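Local atomic coordinates of hydrazine synthase subunit alpha (Candidatus Kuenenia stuttgartiensis, PDB entry 5C2V), a protein that forms hydrazine from hydroxylamine and ammonia, the second half-reaction of the hydrazine synthase complex, and carries two c-type hemes. Residues Tyr185-Lys196 against Asn215-Ser226. Sequence-based numbering, arbitrary orientation.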
loop_
_atom_site.group_PDB
_atom_site.type_symbol
_atom_site.label_atom_id
_atom_site.label_comp_id
_atom_site.label_asym_id
_atom_site.label_seq_id
_atom_site.Cartn_x
_atom_site.Cartn_y
_atom_site.Cartn_z
ATOM N N TYR D 185 -9.016 -25.983 -1.092
ATOM C CA TYR D 185 -8.373 -26.824 -2.095
ATOM C C TYR D 185 -6.904 -27.121 -1.815
ATOM O O TYR D 185 -6.215 -26.354 -1.141
ATOM C CB TYR D 185 -8.524 -26.197 -3.479
ATOM C CG TYR D 185 -9.902 -26.407 -4.060
ATOM C CD1 TYR D 185 -10.936 -25.526 -3.779
ATOM C CD2 TYR D 185 -10.173 -27.501 -4.871
ATOM C CE1 TYR D 185 -12.198 -25.721 -4.299
ATOM C CE2 TYR D 185 -11.434 -27.704 -5.396
ATOM C CZ TYR D 185 -12.443 -26.811 -5.108
ATOM O OH TYR D 185 -13.701 -27.007 -5.630
ATOM N N ASN D 186 -6.441 -28.246 -2.346
ATOM C CA ASN D 186 -5.031 -28.604 -2.320
ATOM C C ASN D 186 -4.682 -29.445 -3.543
ATOM O O ASN D 186 -5.552 -29.753 -4.357
ATOM C CB ASN D 186 -4.694 -29.352 -1.034
ATOM C CG ASN D 186 -4.329 -28.418 0.103
ATOM O OD1 ASN D 186 -3.540 -27.491 -0.074
ATOM N ND2 ASN D 186 -4.890 -28.667 1.279
ATOM N N LEU D 187 -3.413 -29.815 -3.676
ATOM C CA LEU D 187 -2.984 -30.605 -4.824
ATOM C C LEU D 187 -2.821 -32.078 -4.468
ATOM O O LEU D 187 -2.299 -32.423 -3.407
ATOM C CB LEU D 187 -1.678 -30.057 -5.401
ATOM C CG LEU D 187 -1.755 -28.689 -6.085
ATOM C CD1 LEU D 187 -0.434 -28.350 -6.759
ATOM C CD2 LEU D 187 -2.899 -28.650 -7.089
ATOM N N TYR D 188 -3.281 -32.937 -5.371
ATOM C CA TYR D 188 -3.175 -34.380 -5.209
ATOM C C TYR D 188 -2.453 -35.007 -6.395
ATOM O O TYR D 188 -2.683 -34.625 -7.550
ATOM C CB TYR D 188 -4.560 -35.018 -5.072
ATOM C CG TYR D 188 -5.252 -34.793 -3.748
ATOM C CD1 TYR D 188 -6.027 -33.662 -3.529
ATOM C CD2 TYR D 188 -5.155 -35.729 -2.726
ATOM C CE1 TYR D 188 -6.670 -33.460 -2.322
ATOM C CE2 TYR D 188 -5.796 -35.536 -1.517
ATOM C CZ TYR D 188 -6.552 -34.400 -1.321
ATOM O OH TYR D 188 -7.191 -34.204 -0.118
ATOM N N ARG D 189 -1.582 -35.969 -6.105
ATOM C CA ARG D 189 -1.010 -36.815 -7.144
ATOM C C ARG D 189 -1.773 -38.135 -7.173
ATOM O O ARG D 189 -2.170 -38.662 -6.130
ATOM C CB ARG D 189 0.487 -37.047 -6.919
ATOM C CG ARG D 189 0.847 -37.847 -5.679
ATOM C CD ARG D 189 2.337 -38.157 -5.659
ATOM N NE ARG D 189 2.754 -38.813 -4.424
ATOM C CZ ARG D 189 3.999 -39.209 -4.174
ATOM N NH1 ARG D 189 4.950 -39.017 -5.077
ATOM N NH2 ARG D 189 4.292 -39.798 -3.022
ATOM N N LEU D 190 -1.987 -38.658 -8.375
ATOM C CA LEU D 190 -2.846 -39.820 -8.559
ATOM C C LEU D 190 -2.182 -40.894 -9.413
ATOM O O LEU D 190 -1.831 -40.656 -10.570
ATOM C CB LEU D 190 -4.178 -39.389 -9.186
ATOM C CG LEU D 190 -5.245 -40.435 -9.521
ATOM C CD1 LEU D 190 -6.625 -39.843 -9.321
ATOM C CD2 LEU D 190 -5.106 -40.930 -10.951
ATOM N N ASP D 191 -2.014 -42.076 -8.829
ATOM C CA ASP D 191 -1.550 -43.239 -9.569
ATOM C C ASP D 191 -2.734 -43.877 -10.283
ATOM O O ASP D 191 -3.724 -44.276 -9.651
ATOM C CB ASP D 191 -0.865 -44.246 -8.642
ATOM C CG ASP D 191 -0.001 -45.242 -9.395
ATOM O OD1 ASP D 191 -0.401 -45.679 -10.495
ATOM O OD2 ASP D 191 1.087 -45.587 -8.889
ATOM N N THR D 192 -2.615 -43.959 -11.607
ATOM C CA THR D 192 -3.680 -44.451 -12.470
ATOM C C THR D 192 -3.719 -45.974 -12.552
ATOM O O THR D 192 -4.724 -46.550 -12.966
ATOM C CB THR D 192 -3.534 -43.893 -13.902
ATOM O OG1 THR D 192 -2.332 -44.400 -14.495
ATOM C CG2 THR D 192 -3.481 -42.373 -13.884
ATOM N N GLN D 193 -2.626 -46.622 -12.166
ATOM C CA GLN D 193 -2.538 -48.073 -12.286
ATOM C C GLN D 193 -2.896 -48.802 -10.995
ATOM O O GLN D 193 -2.866 -50.031 -10.946
ATOM C CB GLN D 193 -1.138 -48.483 -12.752
ATOM C CG GLN D 193 -0.861 -48.133 -14.208
ATOM C CD GLN D 193 -1.898 -48.708 -15.160
ATOM O OE1 GLN D 193 -2.533 -49.724 -14.872
ATOM N NE2 GLN D 193 -2.078 -48.054 -16.301
ATOM N N GLY D 194 -3.263 -48.045 -9.965
ATOM C CA GLY D 194 -3.661 -48.631 -8.696
ATOM C C GLY D 194 -2.534 -48.671 -7.683
ATOM O O GLY D 194 -2.571 -49.443 -6.723
ATOM N N GLY D 195 -1.524 -47.838 -7.904
ATOM C CA GLY D 195 -0.369 -47.786 -7.031
ATOM C C GLY D 195 0.820 -48.502 -7.638
ATOM O O GLY D 195 1.909 -48.509 -7.064
ATOM N N LYS D 196 0.636 -49.108 -8.800
ATOM C CA LYS D 196 1.713 -49.919 -9.343
ATOM C C LYS D 196 2.787 -49.071 -10.022
ATOM O O LYS D 196 3.910 -49.528 -10.191
ATOM C CB LYS D 196 1.156 -50.972 -10.307
ATOM C CG LYS D 196 0.564 -52.188 -9.594
ATOM C CD LYS D 196 -0.933 -52.027 -9.399
ATOM C CE LYS D 196 -1.539 -53.147 -8.574
ATOM N NZ LYS D 196 -3.020 -53.010 -8.502
ATOM N N ASN D 215 -9.477 -48.734 -9.498
ATOM C CA ASN D 215 -8.068 -49.073 -9.702
ATOM C C ASN D 215 -7.181 -47.827 -9.736
ATOM O O ASN D 215 -6.338 -47.675 -10.620
ATOM C CB ASN D 215 -7.888 -49.884 -10.992
ATOM C CG ASN D 215 -6.534 -50.570 -11.069
ATOM O OD1 ASN D 215 -6.019 -51.071 -10.069
ATOM N ND2 ASN D 215 -5.946 -50.585 -12.260
ATOM N N THR D 216 -7.385 -46.929 -8.776
ATOM C CA THR D 216 -6.594 -45.701 -8.696
ATOM C C THR D 216 -6.186 -45.409 -7.256
ATOM O O THR D 216 -6.776 -45.946 -6.322
ATOM C CB THR D 216 -7.365 -44.486 -9.252
ATOM O OG1 THR D 216 -8.591 -44.322 -8.528
ATOM C CG2 THR D 216 -7.676 -44.670 -10.729
ATOM N N THR D 217 -5.176 -44.562 -7.075
ATOM C CA THR D 217 -4.759 -44.185 -5.721
ATOM C C THR D 217 -4.398 -42.703 -5.647
ATOM O O THR D 217 -3.795 -42.167 -6.571
ATOM C CB THR D 217 -3.556 -45.029 -5.246
ATOM O OG1 THR D 217 -3.847 -46.421 -5.419
ATOM C CG2 THR D 217 -3.252 -44.762 -3.777
ATOM N N ILE D 218 -4.770 -42.036 -4.557
ATOM C CA ILE D 218 -4.452 -40.615 -4.417
ATOM C C ILE D 218 -3.609 -40.299 -3.182
ATOM O O ILE D 218 -3.759 -40.922 -2.125
ATOM C CB ILE D 218 -5.728 -39.747 -4.369
ATOM C CG1 ILE D 218 -6.674 -40.233 -3.269
ATOM C CG2 ILE D 218 -6.430 -39.757 -5.714
ATOM C CD1 ILE D 218 -7.917 -39.385 -3.117
ATOM N N ASP D 219 -2.723 -39.319 -3.341
ATOM C CA ASP D 219 -1.875 -38.827 -2.259
ATOM C C ASP D 219 -1.879 -37.299 -2.252
ATOM O O ASP D 219 -1.847 -36.673 -3.310
ATOM C CB ASP D 219 -0.448 -39.360 -2.410
ATOM C CG ASP D 219 0.491 -38.830 -1.344
ATOM O OD1 ASP D 219 0.085 -38.773 -0.165
ATOM O OD2 ASP D 219 1.636 -38.467 -1.688
ATOM N N GLN D 220 -1.915 -36.701 -1.064
ATOM C CA GLN D 220 -1.988 -35.246 -0.949
ATOM C C GLN D 220 -0.602 -34.622 -0.826
ATOM O O GLN D 220 0.079 -34.797 0.185
ATOM C CB GLN D 220 -2.848 -34.853 0.254
ATOM C CG GLN D 220 -3.039 -33.356 0.421
ATOM C CD GLN D 220 -3.880 -33.010 1.632
ATOM O OE1 GLN D 220 -4.443 -33.891 2.285
ATOM N NE2 GLN D 220 -3.970 -31.723 1.942
ATOM N N ILE D 221 -0.186 -33.898 -1.861
ATOM C CA ILE D 221 1.154 -33.319 -1.897
ATOM C C ILE D 221 1.267 -31.882 -1.366
ATOM O O ILE D 221 2.374 -31.402 -1.127
ATOM C CB ILE D 221 1.709 -33.340 -3.331
ATOM C CG1 ILE D 221 0.858 -32.447 -4.241
ATOM C CG2 ILE D 221 1.749 -34.765 -3.859
ATOM C CD1 ILE D 221 1.306 -32.444 -5.684
ATOM N N THR D 222 0.138 -31.203 -1.176
ATOM C CA THR D 222 0.155 -29.816 -0.694
ATOM C C THR D 222 -0.820 -29.625 0.462
ATOM O O THR D 222 -1.984 -29.991 0.366
ATOM C CB THR D 222 -0.190 -28.807 -1.809
ATOM O OG1 THR D 222 -1.523 -29.042 -2.280
ATOM C CG2 THR D 222 0.792 -28.921 -2.968
ATOM N N TYR D 223 -0.312 -29.111 1.575
ATOM C CA TYR D 223 -1.090 -28.974 2.805
ATOM C C TYR D 223 -1.615 -27.572 3.167
ATOM O O TYR D 223 -2.118 -27.375 4.273
ATOM C CB TYR D 223 -0.280 -29.584 3.942
ATOM C CG TYR D 223 -0.180 -31.072 3.705
ATOM C CD1 TYR D 223 0.903 -31.620 3.028
ATOM C CD2 TYR D 223 -1.216 -31.918 4.074
ATOM C CE1 TYR D 223 0.973 -32.976 2.774
ATOM C CE2 TYR D 223 -1.155 -33.272 3.827
ATOM C CZ TYR D 223 -0.060 -33.797 3.177
ATOM O OH TYR D 223 -0.001 -35.149 2.930
ATOM N N ASN D 224 -1.478 -26.609 2.254
ATOM C CA ASN D 224 -1.924 -25.227 2.484
ATOM C C ASN D 224 -3.353 -25.122 3.030
ATOM O O ASN D 224 -4.261 -25.806 2.559
ATOM C CB ASN D 224 -1.826 -24.426 1.179
ATOM C CG ASN D 224 -2.011 -22.926 1.384
ATOM O OD1 ASN D 224 -2.344 -22.465 2.475
ATOM N ND2 ASN D 224 -1.808 -22.159 0.317
ATOM N N LEU D 225 -3.533 -24.258 4.028
ATOM C CA LEU D 225 -4.835 -24.062 4.667
ATOM C C LEU D 225 -5.795 -23.266 3.788
ATOM O O LEU D 225 -7.000 -23.235 4.041
ATOM C CB LEU D 225 -4.670 -23.366 6.020
ATOM C CG LEU D 225 -4.310 -24.281 7.192
ATOM C CD1 LEU D 225 -4.188 -23.492 8.485
ATOM C CD2 LEU D 225 -5.347 -25.381 7.335
ATOM N N SER D 226 -5.258 -22.619 2.761
ATOM C CA SER D 226 -6.090 -21.992 1.744
ATOM C C SER D 226 -5.909 -22.738 0.430
ATOM O O SER D 226 -5.128 -23.686 0.351
ATOM C CB SER D 226 -5.751 -20.509 1.583
ATOM O OG SER D 226 -6.279 -19.749 2.658
#
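Arg189 and Asp219 face each other as a hydrogen-bonded antiparallel pair, and their side chains run side by side off the same face of the sheet. Arginine atoms CB, CG and CD all pass the Ile221 CG2 methyl, Arg189 CG closest at 3.7 Å. A chi1 of 66° turns the chain this way, and its straight run beyond CG carries NE alongside the aspartate. NE then donates to Asp219 OD2 over 3.0 Å, a salt bridge using the anti lone pair of that oxygen, with guanidinium and carboxylate planes turned 46° apart; Arg189 CZ lies 3.5 Å from OD2, and NH2 adds a weak bond to it. Arg549 makes a second salt bridge to Asp219 OD2, Arg189 NH2 hydrogen-bonds to Thr401 O, and Trp264 makes a cation-pi contact with Arg189. On the other face, Gln220 CG lies over the Tyr188 ring, 4.3 Å from its centroid, a CH-pi contact offset toward the rim. Farther along that face, Leu190 CD1 meets Ile218 CG2 at 3.6 Å. Backbone bonds such as Asp219 N to Arg189 O (2.9 Å) join strands 186-191 and 216-220 as antiparallel neighbours, side chains alternating between two faces, in a sheet probably belonging to the N-terminal domain with its six-bladed beta-propeller.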